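Local coordinates for protein ribose-phosphate pyrophosphokinase (Thermus thermophilus, PDB 7PN0) that probably catalyses the transfer of a diphosphate group from ATP to ribose 5-phosphate, making phosphoribosyl pyrophosphate (PRPP), at residues 161-166 / 183-188; 246-251 / 270-275; 39-44 / 73-78. All blocks are in the same frame, centred on the assembly; numbering follows the deposited sequence.

Contact 1: 161-166 / 183-188; sequences ENAVVV and LGLPLA
The carbonyl oxygen of Val-165 takes the shortest bond between 161-166 and 183-188: Ala-188 N reaches Val-165 O at 2.7 Å, almost in line with the carbonyl (C=O...N 166°). The same oxygen is also met by a CA-H...O contact from Leu-187. Val-165 also donates: its N gives a bond of 3.1 Å to Pro-186 O, two residues before Ala-188, in the plane of that carbonyl. Pro-186 has no N-H to give, so just before the strand proper it serves by its carbonyl alone, while its ring carbon CD lies against Ala-163 O.

Two groups of side chains flank this backbone ladder. On one face Val-165 keeps CG1 anti to its backbone N (chi1 180°), which carries that branch to Leu-187 CD1 at 4.0 Å; the Val-165 and Leu-185 side chains cross at about a right angle, CG2 of the first against CD2 of the second, and Leu-185 CD2 also packs on Ala-163 CB at 3.8 Å. Ala-176 and Leu-179 of helix 173-183 cover Val-165 on this side. On the other face Val-164 CG2 fits between Pro-186 CG and Ala-188 CB, both 3.9 Å away, where the small alanine leaves room for the branched neighbour. Strand 163-167, helix 173-183 and strand 187-194 thus form a beta-alpha-beta crossover, the building unit of the phosphoribosyltransferase-like fold.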
ATOM      1  N   GLU A 161      19.685 -39.606 -35.128  1.00 37.04           N
ATOM      2  CA  GLU A 161      19.994 -39.661 -36.590  1.00 40.08           C
ATOM      3  C   GLU A 161      18.696 -39.637 -37.398  1.00 37.23           C
ATOM      4  O   GLU A 161      18.758 -39.288 -38.577  1.00 38.33           O
ATOM      5  CB  GLU A 161      20.748 -40.926 -37.042  1.00 47.16           C
ATOM      6  CG  GLU A 161      21.738 -41.524 -36.044  1.00 53.29           C
ATOM      7  CD  GLU A 161      22.692 -40.548 -35.371  1.00 65.35           C
ATOM      8  OE1 GLU A 161      23.136 -40.846 -34.227  1.00 70.78           O
ATOM      9  OE2 GLU A 161      22.989 -39.493 -35.986  1.00 67.10           O
ATOM     10  N   ASN A 162      17.572 -40.029 -36.798  1.00 35.22           N
ATOM     11  CA  ASN A 162      16.287 -40.271 -37.507  1.00 35.52           C
ATOM     12  C   ASN A 162      15.121 -39.617 -36.751  1.00 33.00           C
ATOM     13  O   ASN A 162      13.969 -40.118 -36.870  1.00 33.67           O
ATOM     14  CB  ASN A 162      16.081 -41.780 -37.687  1.00 37.78           C
ATOM     15  CG  ASN A 162      14.848 -42.140 -38.488  1.00 38.25           C
ATOM     16  OD1 ASN A 162      14.184 -43.137 -38.189  1.00 42.52           O
ATOM     17  ND2 ASN A 162      14.523 -41.334 -39.486  1.00 36.91           N
ATOM     18  N   ALA A 163      15.389 -38.518 -36.037  1.00 30.71           N
ATOM     19  CA  ALA A 163      14.403 -37.853 -35.151  1.00 28.42           C
ATOM     20  C   ALA A 163      13.941 -36.534 -35.779  1.00 26.45           C
ATOM     21  O   ALA A 163      14.719 -35.903 -36.544  1.00 23.77           O
ATOM     22  CB  ALA A 163      15.013 -37.630 -33.793  1.00 30.04           C
ATOM     23  N   VAL A 164      12.720 -36.123 -35.438  1.00 25.44           N
ATOM     24  CA  VAL A 164      12.182 -34.785 -35.801  1.00 24.32           C
ATOM     25  C   VAL A 164      11.350 -34.272 -34.620  1.00 21.71           C
ATOM     26  O   VAL A 164      10.633 -35.049 -34.002  1.00 21.45           O
ATOM     27  CB  VAL A 164      11.346 -34.902 -37.085  1.00 24.33           C
ATOM     28  CG1 VAL A 164      10.220 -35.897 -36.920  1.00 24.10           C
ATOM     29  CG2 VAL A 164      10.824 -33.553 -37.560  1.00 26.76           C
ATOM     30  N   VAL A 165      11.448 -32.990 -34.318  1.00 23.43           N
ATOM     31  CA  VAL A 165      10.579 -32.353 -33.301  1.00 23.77           C
ATOM     32  C   VAL A 165       9.300 -31.863 -34.007  1.00 23.66           C
ATOM     33  O   VAL A 165       9.392 -31.163 -35.033  1.00 22.61           O
ATOM     34  CB  VAL A 165      11.342 -31.235 -32.557  1.00 26.03           C
ATOM     35  CG1 VAL A 165      10.476 -30.560 -31.508  1.00 26.42           C
ATOM     36  CG2 VAL A 165      12.613 -31.767 -31.918  1.00 29.11           C
ATOM     37  N   VAL A 166       8.136 -32.197 -33.477  1.00 20.74           N
ATOM     38  CA  VAL A 166       6.847 -31.838 -34.108  1.00 22.98           C
ATOM     39  C   VAL A 166       6.091 -30.929 -33.146  1.00 23.42           C
ATOM     40  O   VAL A 166       5.895 -31.341 -31.987  1.00 23.64           O
ATOM     41  CB  VAL A 166       6.024 -33.092 -34.431  1.00 22.59           C
ATOM     42  CG1 VAL A 166       4.699 -32.721 -35.076  1.00 24.06           C
ATOM     43  CG2 VAL A 166       6.832 -34.073 -35.275  1.00 22.59           C
ATOM     44  N   LEU A 183      18.857 -30.170 -29.925  1.00 24.05           N
ATOM     45  CA  LEU A 183      19.146 -31.556 -30.398  1.00 24.54           C
ATOM     46  C   LEU A 183      19.643 -31.611 -31.852  1.00 27.59           C
ATOM     47  O   LEU A 183      19.900 -32.731 -32.306  1.00 26.26           O
ATOM     48  CB  LEU A 183      17.869 -32.376 -30.273  1.00 23.60           C
ATOM     49  CG  LEU A 183      17.334 -32.502 -28.857  1.00 23.96           C
ATOM     50  CD1 LEU A 183      16.188 -33.488 -28.808  1.00 24.41           C
ATOM     51  CD2 LEU A 183      18.447 -32.942 -27.910  1.00 24.58           C
ATOM     52  N   GLY A 184      19.704 -30.479 -32.568  1.00 27.75           N
ATOM     53  CA  GLY A 184      20.164 -30.404 -33.969  1.00 27.32           C
ATOM     54  C   GLY A 184      19.227 -31.152 -34.879  1.00 27.72           C
ATOM     55  O   GLY A 184      19.695 -31.850 -35.756  1.00 30.69           O
ATOM     56  N   LEU A 185      17.933 -31.000 -34.674  1.00 26.45           N
ATOM     57  CA  LEU A 185      16.883 -31.774 -35.364  1.00 26.65           C
ATOM     58  C   LEU A 185      16.072 -30.811 -36.217  1.00 28.10           C
ATOM     59  O   LEU A 185      15.954 -29.616 -35.901  1.00 26.76           O
ATOM     60  CB  LEU A 185      15.978 -32.426 -34.319  1.00 29.22           C
ATOM     61  CG  LEU A 185      16.192 -33.896 -33.943  1.00 32.06           C
ATOM     62  CD1 LEU A 185      17.585 -34.417 -34.226  1.00 30.39           C
ATOM     63  CD2 LEU A 185      15.805 -34.129 -32.495  1.00 30.73           C
ATOM     64  N   PRO A 186      15.450 -31.339 -37.289  1.00 26.99           N
ATOM     65  CA  PRO A 186      14.466 -30.593 -38.047  1.00 29.82           C
ATOM     66  C   PRO A 186      13.220 -30.389 -37.180  1.00 30.23           C
ATOM     67  O   PRO A 186      13.007 -31.149 -36.256  1.00 27.77           O
ATOM     68  CB  PRO A 186      14.156 -31.492 -39.262  1.00 31.20           C
ATOM     69  CG  PRO A 186      14.511 -32.898 -38.800  1.00 29.93           C
ATOM     70  CD  PRO A 186      15.635 -32.712 -37.793  1.00 29.45           C
ATOM     71  N   LEU A 187      12.443 -29.363 -37.512  1.00 29.28           N
ATOM     72  CA  LEU A 187      11.173 -28.998 -36.836  1.00 29.55           C
ATOM     73  C   LEU A 187      10.045 -29.207 -37.829  1.00 30.06           C
ATOM     74  O   LEU A 187      10.193 -28.761 -38.957  1.00 32.99           O
ATOM     75  CB  LEU A 187      11.254 -27.550 -36.354  1.00 30.58           C
ATOM     76  CG  LEU A 187      10.052 -27.022 -35.585  1.00 31.40           C
ATOM     77  CD1 LEU A 187       9.824 -27.795 -34.305  1.00 31.25           C
ATOM     78  CD2 LEU A 187      10.228 -25.538 -35.282  1.00 32.31           C
ATOM     79  N   ALA A 188       9.000 -29.931 -37.452  1.00 27.66           N
ATOM     80  CA  ALA A 188       7.824 -30.145 -38.317  1.00 28.97           C
ATOM     81  C   ALA A 188       6.610 -29.588 -37.593  1.00 28.54           C
ATOM     82  O   ALA A 188       6.694 -29.402 -36.371  1.00 28.91           O
ATOM     83  CB  ALA A 188       7.660 -31.606 -38.634  1.00 30.46           C
TER

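Contact 2: 246-251 / 270-275; sequences ATHGVY and TDTCPP
Thr-247 O and the hydroxyl of Thr-270 meet at the C-terminal ends of two adjacent parallel strands, 241-246 and 266-270, in the phosphoribosyltransferase-like fold of this domain. The packed side is here. Thr-270 grips the carbonyl twice: its OG1 donates to Thr-247 O at 2.6 Å and its backbone N bonds to the same oxygen at 2.9 Å, the two arriving from opposite faces of the carbonyl plane. With OG1 set between its backbone N and carbonyl carbon (chi1 78°), Thr-270 can also accept from Thr-272 N, which closes an ST turn. Were Thr-270 replaced by an alanine, Thr-247 O would probably lose one of its two donors on this residue and Thr-272 N its acceptor, leaving the turn freer to shift. Thr-247 CG2 lies over the rim of one face of the His-248 ring, while Thr-247 OG1 bonds to Thr-127 OG1.

Farther along, the segments separate and water fills in. Water 1 accepts from Gly-249 N and Cys-273 N and donates to Thr-270 O at 2.7 Å, linking backbone atoms that make no direct bond across the segments. Water 2 lies between Gly-249 O and Cys-273 O, water 3 between Gly-249 O and Pro-274 O. Glycine suits position 249, since a CB there would run into the Tyr-251 ring. Cys-273 adds a modest apolar touch, SG to Val-250 CG2. The imidazole of His-248, whose NE2 is bonded to Thr-127 O, presents its edge to the turn: His-248 ND1 and Thr-272 OG1 share a hydrogen bond of 2.8 Å.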
ATOM      1  N   ALA A 246       7.195 -33.230 -21.103  1.00 17.85           N
ATOM      2  CA  ALA A 246       6.634 -31.966 -20.592  1.00 17.35           C
ATOM      3  C   ALA A 246       7.396 -31.613 -19.333  1.00 17.10           C
ATOM      4  O   ALA A 246       8.020 -32.539 -18.736  1.00 16.46           O
ATOM      5  CB  ALA A 246       5.150 -32.099 -20.312  1.00 18.33           C
ATOM      6  N   THR A 247       7.286 -30.369 -18.886  1.00 14.98           N
ATOM      7  CA  THR A 247       7.803 -30.014 -17.542  1.00 15.03           C
ATOM      8  C   THR A 247       6.911 -30.626 -16.463  1.00 15.94           C
ATOM      9  O   THR A 247       7.426 -31.379 -15.576  1.00 13.81           O
ATOM     10  CB  THR A 247       7.972 -28.507 -17.354  1.00 14.54           C
ATOM     11  OG1 THR A 247       8.876 -28.022 -18.363  1.00 14.72           O
ATOM     12  CG2 THR A 247       8.491 -28.251 -15.969  1.00 15.58           C
ATOM     13  N   HIS A 248       5.622 -30.313 -16.509  1.00 14.01           N
ATOM     14  CA  HIS A 248       4.675 -30.602 -15.414  1.00 15.18           C
ATOM     15  C   HIS A 248       3.835 -31.820 -15.785  1.00 15.33           C
ATOM     16  O   HIS A 248       3.004 -31.732 -16.741  1.00 16.34           O
ATOM     17  CB  HIS A 248       3.809 -29.375 -15.130  1.00 14.13           C
ATOM     18  CG  HIS A 248       4.594 -28.112 -14.970  1.00 13.86           C
ATOM     19  ND1 HIS A 248       5.482 -27.932 -13.928  1.00 14.76           N
ATOM     20  CD2 HIS A 248       4.559 -26.947 -15.657  1.00 14.36           C
ATOM     21  CE1 HIS A 248       6.006 -26.724 -14.009  1.00 13.71           C
ATOM     22  NE2 HIS A 248       5.480 -26.097 -15.071  1.00 15.36           N
ATOM     23  N   GLY A 249       4.057 -32.901 -15.051  1.00 18.05           N
ATOM     24  CA  GLY A 249       3.333 -34.168 -15.192  1.00 17.44           C
ATOM     25  C   GLY A 249       2.196 -34.155 -14.221  1.00 18.06           C
ATOM     26  O   GLY A 249       2.333 -34.702 -13.100  1.00 18.60           O
ATOM     27  N   VAL A 250       1.118 -33.480 -14.614  1.00 17.36           N
ATOM     28  CA  VAL A 250      -0.019 -33.249 -13.701  1.00 18.06           C
ATOM     29  C   VAL A 250      -0.887 -34.535 -13.676  1.00 17.61           C
ATOM     30  O   VAL A 250      -1.207 -35.020 -12.570  1.00 16.18           O
ATOM     31  CB  VAL A 250      -0.783 -31.983 -14.107  1.00 18.96           C
ATOM     32  CG1 VAL A 250      -1.863 -31.693 -13.093  1.00 18.72           C
ATOM     33  CG2 VAL A 250       0.147 -30.788 -14.315  1.00 19.15           C
ATOM     34  N   TYR A 251      -1.147 -35.141 -14.831  1.00 19.37           N
ATOM     35  CA  TYR A 251      -1.665 -36.545 -14.945  1.00 19.51           C
ATOM     36  C   TYR A 251      -2.962 -36.702 -14.138  1.00 20.02           C
ATOM     37  O   TYR A 251      -3.047 -37.469 -13.155  1.00 18.25           O
ATOM     38  CB  TYR A 251      -0.593 -37.532 -14.479  1.00 18.32           C
ATOM     39  CG  TYR A 251       0.688 -37.527 -15.270  1.00 17.53           C
ATOM     40  CD1 TYR A 251       0.689 -37.490 -16.650  1.00 17.21           C
ATOM     41  CD2 TYR A 251       1.910 -37.635 -14.632  1.00 16.14           C
ATOM     42  CE1 TYR A 251       1.861 -37.619 -17.379  1.00 18.00           C
ATOM     43  CE2 TYR A 251       3.091 -37.699 -15.344  1.00 17.42           C
ATOM     44  CZ  TYR A 251       3.075 -37.683 -16.720  1.00 17.01           C
ATOM     45  OH  TYR A 251       4.246 -37.765 -17.419  1.00 19.58           O
ATOM     46  N   THR A 270       9.026 -33.773 -15.422  1.00 17.47           N
ATOM     47  CA  THR A 270       9.839 -33.553 -14.218  1.00 15.31           C
ATOM     48  C   THR A 270       9.008 -33.967 -12.991  1.00 16.17           C
ATOM     49  O   THR A 270       7.805 -34.402 -13.114  1.00 15.17           O
ATOM     50  CB  THR A 270      10.321 -32.094 -14.130  1.00 16.52           C
ATOM     51  OG1 THR A 270       9.184 -31.353 -13.663  1.00 14.32           O
ATOM     52  CG2 THR A 270      10.912 -31.582 -15.420  1.00 17.18           C
ATOM     53  N   ASP A 271       9.586 -33.734 -11.823  1.00 14.98           N
ATOM     54  CA  ASP A 271       8.938 -34.031 -10.534  1.00 15.57           C
ATOM     55  C   ASP A 271       8.466 -32.711  -9.914  1.00 14.71           C
ATOM     56  O   ASP A 271       8.304 -32.664  -8.698  1.00 12.34           O
ATOM     57  CB  ASP A 271       9.846 -34.864  -9.623  1.00 17.43           C
ATOM     58  CG  ASP A 271      11.276 -34.375  -9.432  1.00 17.70           C
ATOM     59  OD1 ASP A 271      11.646 -33.335 -10.012  1.00 15.13           O
ATOM     60  OD2 ASP A 271      12.026 -35.054  -8.688  1.00 20.00           O
ATOM     61  N   THR A 272       8.219 -31.661 -10.698  1.00 14.41           N
ATOM     62  CA  THR A 272       7.559 -30.439 -10.127  1.00 14.27           C
ATOM     63  C   THR A 272       6.250 -30.854  -9.434  1.00 14.47           C
ATOM     64  O   THR A 272       5.849 -30.235  -8.409  1.00 13.99           O
ATOM     65  CB  THR A 272       7.262 -29.364 -11.187  1.00 13.83           C
ATOM     66  OG1 THR A 272       6.500 -29.943 -12.233  1.00 12.99           O
ATOM     67  CG2 THR A 272       8.475 -28.695 -11.780  1.00 14.19           C
ATOM     68  N   CYS A 273       5.574 -31.852 -10.001  1.00 13.85           N
ATOM     69  CA  CYS A 273       4.402 -32.542  -9.434  1.00 16.14           C
ATOM     70  C   CYS A 273       4.828 -33.956  -9.086  1.00 17.85           C
ATOM     71  O   CYS A 273       5.657 -34.536  -9.789  1.00 18.68           O
ATOM     72  CB  CYS A 273       3.267 -32.630 -10.445  1.00 15.48           C
ATOM     73  SG  CYS A 273       2.808 -30.992 -11.076  1.00 17.97           S
ATOM     74  N   PRO A 274       4.307 -34.527  -7.991  1.00 19.83           N
ATOM     75  CA  PRO A 274       4.698 -35.882  -7.589  1.00 20.87           C
ATOM     76  C   PRO A 274       4.383 -36.853  -8.719  1.00 19.00           C
ATOM     77  O   PRO A 274       3.265 -36.871  -9.216  1.00 20.06           O
ATOM     78  CB  PRO A 274       3.826 -36.172  -6.368  1.00 20.88           C
ATOM     79  CG  PRO A 274       3.562 -34.798  -5.797  1.00 21.38           C
ATOM     80  CD  PRO A 274       3.445 -33.876  -6.992  1.00 20.60           C
ATOM     81  N   PRO A 275       5.364 -37.629  -9.221  1.00 18.69           N
ATOM     82  CA  PRO A 275       5.093 -38.555 -10.324  1.00 19.75           C
ATOM     83  C   PRO A 275       4.044 -39.610  -9.966  1.00 21.14           C
ATOM     84  O   PRO A 275       3.913 -39.987  -8.788  1.00 21.80           O
ATOM     85  CB  PRO A 275       6.466 -39.207 -10.576  1.00 19.37           C
ATOM     86  CG  PRO A 275       7.437 -38.176 -10.090  1.00 18.86           C
ATOM     87  CD  PRO A 275       6.779 -37.599  -8.860  1.00 18.32           C
TER
HETATM   88  O   HOH W   1       5.869 -32.610 -12.801  1.00 13.53           O
HETATM   89  O   HOH W   2       4.724 -35.902 -12.223  1.00 18.48           O
HETATM   90  O   HOH W   3       1.369 -36.263 -10.902  1.00 23.22           O

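Contact 3: 39-44 / 73-78; sequences LFVRYE and VDAAKG
Tyr-43 and Val-41 point from strand 39-43 toward Ala-75 and Ala-76 of helix 62-78, an apolar strand-on-helix packing in the N-terminal domain, whose fold is phosphoribosyltransferase-like. The axes of the two short segments pass 8.8 Å apart at 38°, and the small side chains of Ala-75 and Ala-76 leave room for the tyrosine ring between strand and helix.

The ring of Tyr-43 is turned so that its CE2 side leads. Its CG lies beside the backbone N and anti to the carbonyl carbon (chi1 -64°), which sends the ring slantwise back toward the helix's earlier turn. Ala-75 CB meets the ring at its edge, near the plane, 3.9 Å from Tyr-43 CE2. The same CE2 comes within 3.6 Å of Ala-76 N, obliquely. Val-41 touches the Ala-75 methyl (CG2 to CB 4.0 Å) from a direction about at right angles to that of Tyr-43 CE2, so the two side chains form a corner round it. Phe-6 meets the Tyr-43 ring edge-to-face, while Ile-104 of a neighbouring subunit packs on Ala-75. Tyrosine suits this place: its ring fills the interface and its hydroxyl still bonds to Met-72 O of the helix backbone; Tyr-43 OH also lies 3.8 Å from Ala-76 CB.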
ATOM      1  N   LEU A  39      -7.469 -25.217   8.216  1.00 13.51           N
ATOM      2  CA  LEU A  39      -6.039 -25.553   8.260  1.00 14.58           C
ATOM      3  C   LEU A  39      -5.353 -24.823   9.422  1.00 13.19           C
ATOM      4  O   LEU A  39      -5.867 -23.795   9.923  1.00 14.00           O
ATOM      5  CB  LEU A  39      -5.364 -25.123   6.954  1.00 16.21           C
ATOM      6  CG  LEU A  39      -5.119 -26.146   5.859  1.00 18.93           C
ATOM      7  CD1 LEU A  39      -5.820 -27.460   6.060  1.00 21.40           C
ATOM      8  CD2 LEU A  39      -5.311 -25.563   4.488  1.00 18.42           C
ATOM      9  N   PHE A  40      -4.235 -25.395   9.804  1.00 13.38           N
ATOM     10  CA  PHE A  40      -3.346 -24.913  10.883  1.00 14.19           C
ATOM     11  C   PHE A  40      -1.917 -25.243  10.491  1.00 13.82           C
ATOM     12  O   PHE A  40      -1.621 -26.410  10.186  1.00 15.82           O
ATOM     13  CB  PHE A  40      -3.747 -25.559  12.208  1.00 15.97           C
ATOM     14  CG  PHE A  40      -2.827 -25.203  13.357  1.00 16.99           C
ATOM     15  CD1 PHE A  40      -3.043 -24.071  14.117  1.00 20.52           C
ATOM     16  CD2 PHE A  40      -1.771 -26.030  13.697  1.00 19.60           C
ATOM     17  CE1 PHE A  40      -2.202 -23.750  15.176  1.00 19.41           C
ATOM     18  CE2 PHE A  40      -0.947 -25.720  14.769  1.00 20.14           C
ATOM     19  CZ  PHE A  40      -1.161 -24.577  15.495  1.00 19.31           C
ATOM     20  N   VAL A  41      -1.024 -24.255  10.533  1.00 13.58           N
ATOM     21  CA  VAL A  41       0.418 -24.479  10.252  1.00 13.14           C
ATOM     22  C   VAL A  41       1.211 -24.068  11.494  1.00 13.49           C
ATOM     23  O   VAL A  41       0.766 -23.169  12.242  1.00 13.43           O
ATOM     24  CB  VAL A  41       0.900 -23.730   8.999  1.00 14.02           C
ATOM     25  CG1 VAL A  41       0.078 -24.141   7.769  1.00 15.73           C
ATOM     26  CG2 VAL A  41       0.912 -22.246   9.216  1.00 14.28           C
ATOM     27  N   ARG A  42       2.366 -24.683  11.706  1.00 14.72           N
ATOM     28  CA  ARG A  42       3.255 -24.322  12.823  1.00 15.72           C
ATOM     29  C   ARG A  42       4.691 -24.733  12.485  1.00 14.90           C
ATOM     30  O   ARG A  42       4.919 -25.877  12.170  1.00 15.96           O
ATOM     31  CB  ARG A  42       2.741 -24.981  14.117  1.00 17.98           C
ATOM     32  CG  ARG A  42       3.478 -24.516  15.379  1.00 23.86           C
ATOM     33  CD  ARG A  42       3.049 -25.238  16.663  1.00 27.88           C
ATOM     34  NE  ARG A  42       3.271 -26.686  16.563  1.00 31.95           N
ATOM     35  CZ  ARG A  42       2.372 -27.654  16.792  1.00 37.97           C
ATOM     36  NH1 ARG A  42       2.729 -28.916  16.645  1.00 40.45           N
ATOM     37  NH2 ARG A  42       1.128 -27.385  17.167  1.00 41.68           N
ATOM     38  N   TYR A  43       5.645 -23.818  12.648  1.00 14.46           N
ATOM     39  CA  TYR A  43       7.090 -24.128  12.544  1.00 14.58           C
ATOM     40  C   TYR A  43       7.555 -24.580  13.927  1.00 14.67           C
ATOM     41  O   TYR A  43       7.310 -23.894  14.935  1.00 14.10           O
ATOM     42  CB  TYR A  43       7.907 -22.939  12.057  1.00 13.78           C
ATOM     43  CG  TYR A  43       7.570 -22.507  10.650  1.00 14.11           C
ATOM     44  CD1 TYR A  43       8.073 -23.185   9.549  1.00 14.41           C
ATOM     45  CD2 TYR A  43       6.717 -21.429  10.420  1.00 13.82           C
ATOM     46  CE1 TYR A  43       7.776 -22.784   8.258  1.00 14.26           C
ATOM     47  CE2 TYR A  43       6.424 -21.001   9.131  1.00 12.88           C
ATOM     48  CZ  TYR A  43       6.909 -21.719   8.048  1.00 13.75           C
ATOM     49  OH  TYR A  43       6.649 -21.337   6.765  1.00 12.65           O
ATOM     50  N   GLU A  44       8.148 -25.751  13.967  1.00 16.77           N
ATOM     51  CA  GLU A  44       8.480 -26.422  15.252  1.00 18.85           C
ATOM     52  C   GLU A  44       9.693 -25.763  15.889  1.00 20.27           C
ATOM     53  O   GLU A  44       9.805 -25.846  17.156  1.00 22.74           O
ATOM     54  CB  GLU A  44       8.704 -27.911  15.004  1.00 21.67           C
ATOM     55  CG  GLU A  44       7.437 -28.568  14.469  1.00 25.43           C
ATOM     56  CD  GLU A  44       6.184 -28.412  15.321  1.00 32.16           C
ATOM     57  OE1 GLU A  44       6.234 -27.785  16.429  1.00 37.67           O
ATOM     58  OE2 GLU A  44       5.155 -28.965  14.907  1.00 34.41           O
ATOM     59  N   VAL A  73       3.755 -18.863   4.491  1.00 11.98           N
ATOM     60  CA  VAL A  73       4.444 -17.587   4.181  1.00 12.37           C
ATOM     61  C   VAL A  73       4.112 -16.575   5.272  1.00 12.19           C
ATOM     62  O   VAL A  73       5.072 -15.933   5.873  1.00 11.40           O
ATOM     63  CB  VAL A  73       4.013 -17.097   2.790  1.00 12.42           C
ATOM     64  CG1 VAL A  73       4.314 -15.624   2.641  1.00 13.44           C
ATOM     65  CG2 VAL A  73       4.668 -17.932   1.717  1.00 12.75           C
ATOM     66  N   ASP A  74       2.826 -16.454   5.574  1.00 12.36           N
ATOM     67  CA  ASP A  74       2.337 -15.562   6.660  1.00 12.69           C
ATOM     68  C   ASP A  74       3.036 -15.845   8.009  1.00 13.12           C
ATOM     69  O   ASP A  74       3.523 -14.902   8.692  1.00 11.48           O
ATOM     70  CB  ASP A  74       0.827 -15.635   6.763  1.00 15.16           C
ATOM     71  CG  ASP A  74       0.310 -14.729   7.848  1.00 17.32           C
ATOM     72  OD1 ASP A  74       0.502 -13.464   7.734  1.00 16.31           O
ATOM     73  OD2 ASP A  74      -0.234 -15.285   8.796  1.00 21.71           O
ATOM     74  N   ALA A  75       3.013 -17.107   8.413  1.00 13.35           N
ATOM     75  CA  ALA A  75       3.540 -17.590   9.703  1.00 12.84           C
ATOM     76  C   ALA A  75       5.053 -17.357   9.718  1.00 12.62           C
ATOM     77  O   ALA A  75       5.577 -16.941  10.773  1.00 12.95           O
ATOM     78  CB  ALA A  75       3.167 -19.038   9.873  1.00 12.08           C
ATOM     79  N   ALA A  76       5.743 -17.544   8.583  1.00 12.54           N
ATOM     80  CA  ALA A  76       7.206 -17.326   8.486  1.00 12.16           C
ATOM     81  C   ALA A  76       7.494 -15.858   8.734  1.00 12.78           C
ATOM     82  O   ALA A  76       8.445 -15.588   9.528  1.00 12.86           O
ATOM     83  CB  ALA A  76       7.781 -17.770   7.164  1.00 13.02           C
ATOM     84  N   LYS A  77       6.747 -14.936   8.114  1.00 12.66           N
ATOM     85  CA  LYS A  77       6.983 -13.484   8.358  1.00 13.71           C
ATOM     86  C   LYS A  77       6.664 -13.180   9.825  1.00 13.54           C
ATOM     87  O   LYS A  77       7.439 -12.412  10.453  1.00 12.46           O
ATOM     88  CB  LYS A  77       6.210 -12.629   7.343  1.00 15.72           C
ATOM     89  CG  LYS A  77       6.886 -12.577   5.992  1.00 17.40           C
ATOM     90  CD  LYS A  77       8.241 -11.907   6.118  1.00 18.18           C
ATOM     91  CE  LYS A  77       8.831 -11.518   4.800  1.00 19.67           C
ATOM     92  NZ  LYS A  77       8.028 -10.453   4.148  1.00 17.69           N
ATOM     93  N   GLY A  78       5.583 -13.761  10.349  1.00 14.25           N
ATOM     94  CA  GLY A  78       5.113 -13.553  11.736  1.00 14.97           C
ATOM     95  C   GLY A  78       6.124 -14.079  12.761  1.00 14.37           C
ATOM     96  O   GLY A  78       6.134 -13.591  13.925  1.00 15.37           O
TER

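From the N terminus, contact 3 comes first: it brings helix 62-78 back onto strand 39-43, closing a loop of 28 residues in the N-terminal domain. Contact 1 follows after a long gap and closes a loop of 16 residues, mostly helix. Contact 2 comes last, joining 246-251 to 270-275 across 18 residues. The three are in series, so none nests in or crosses another. The centre of contact 2 lies about 6 Å from the centre of the chain, whereas contacts 1 and 3 lie on opposite sides of it. Contact 1 joins two strands of the mixed sheet, while contact 2 lies where two others, 241-246 and 266-270, end; His-248 and Thr-272 also bond to the N-terminal half.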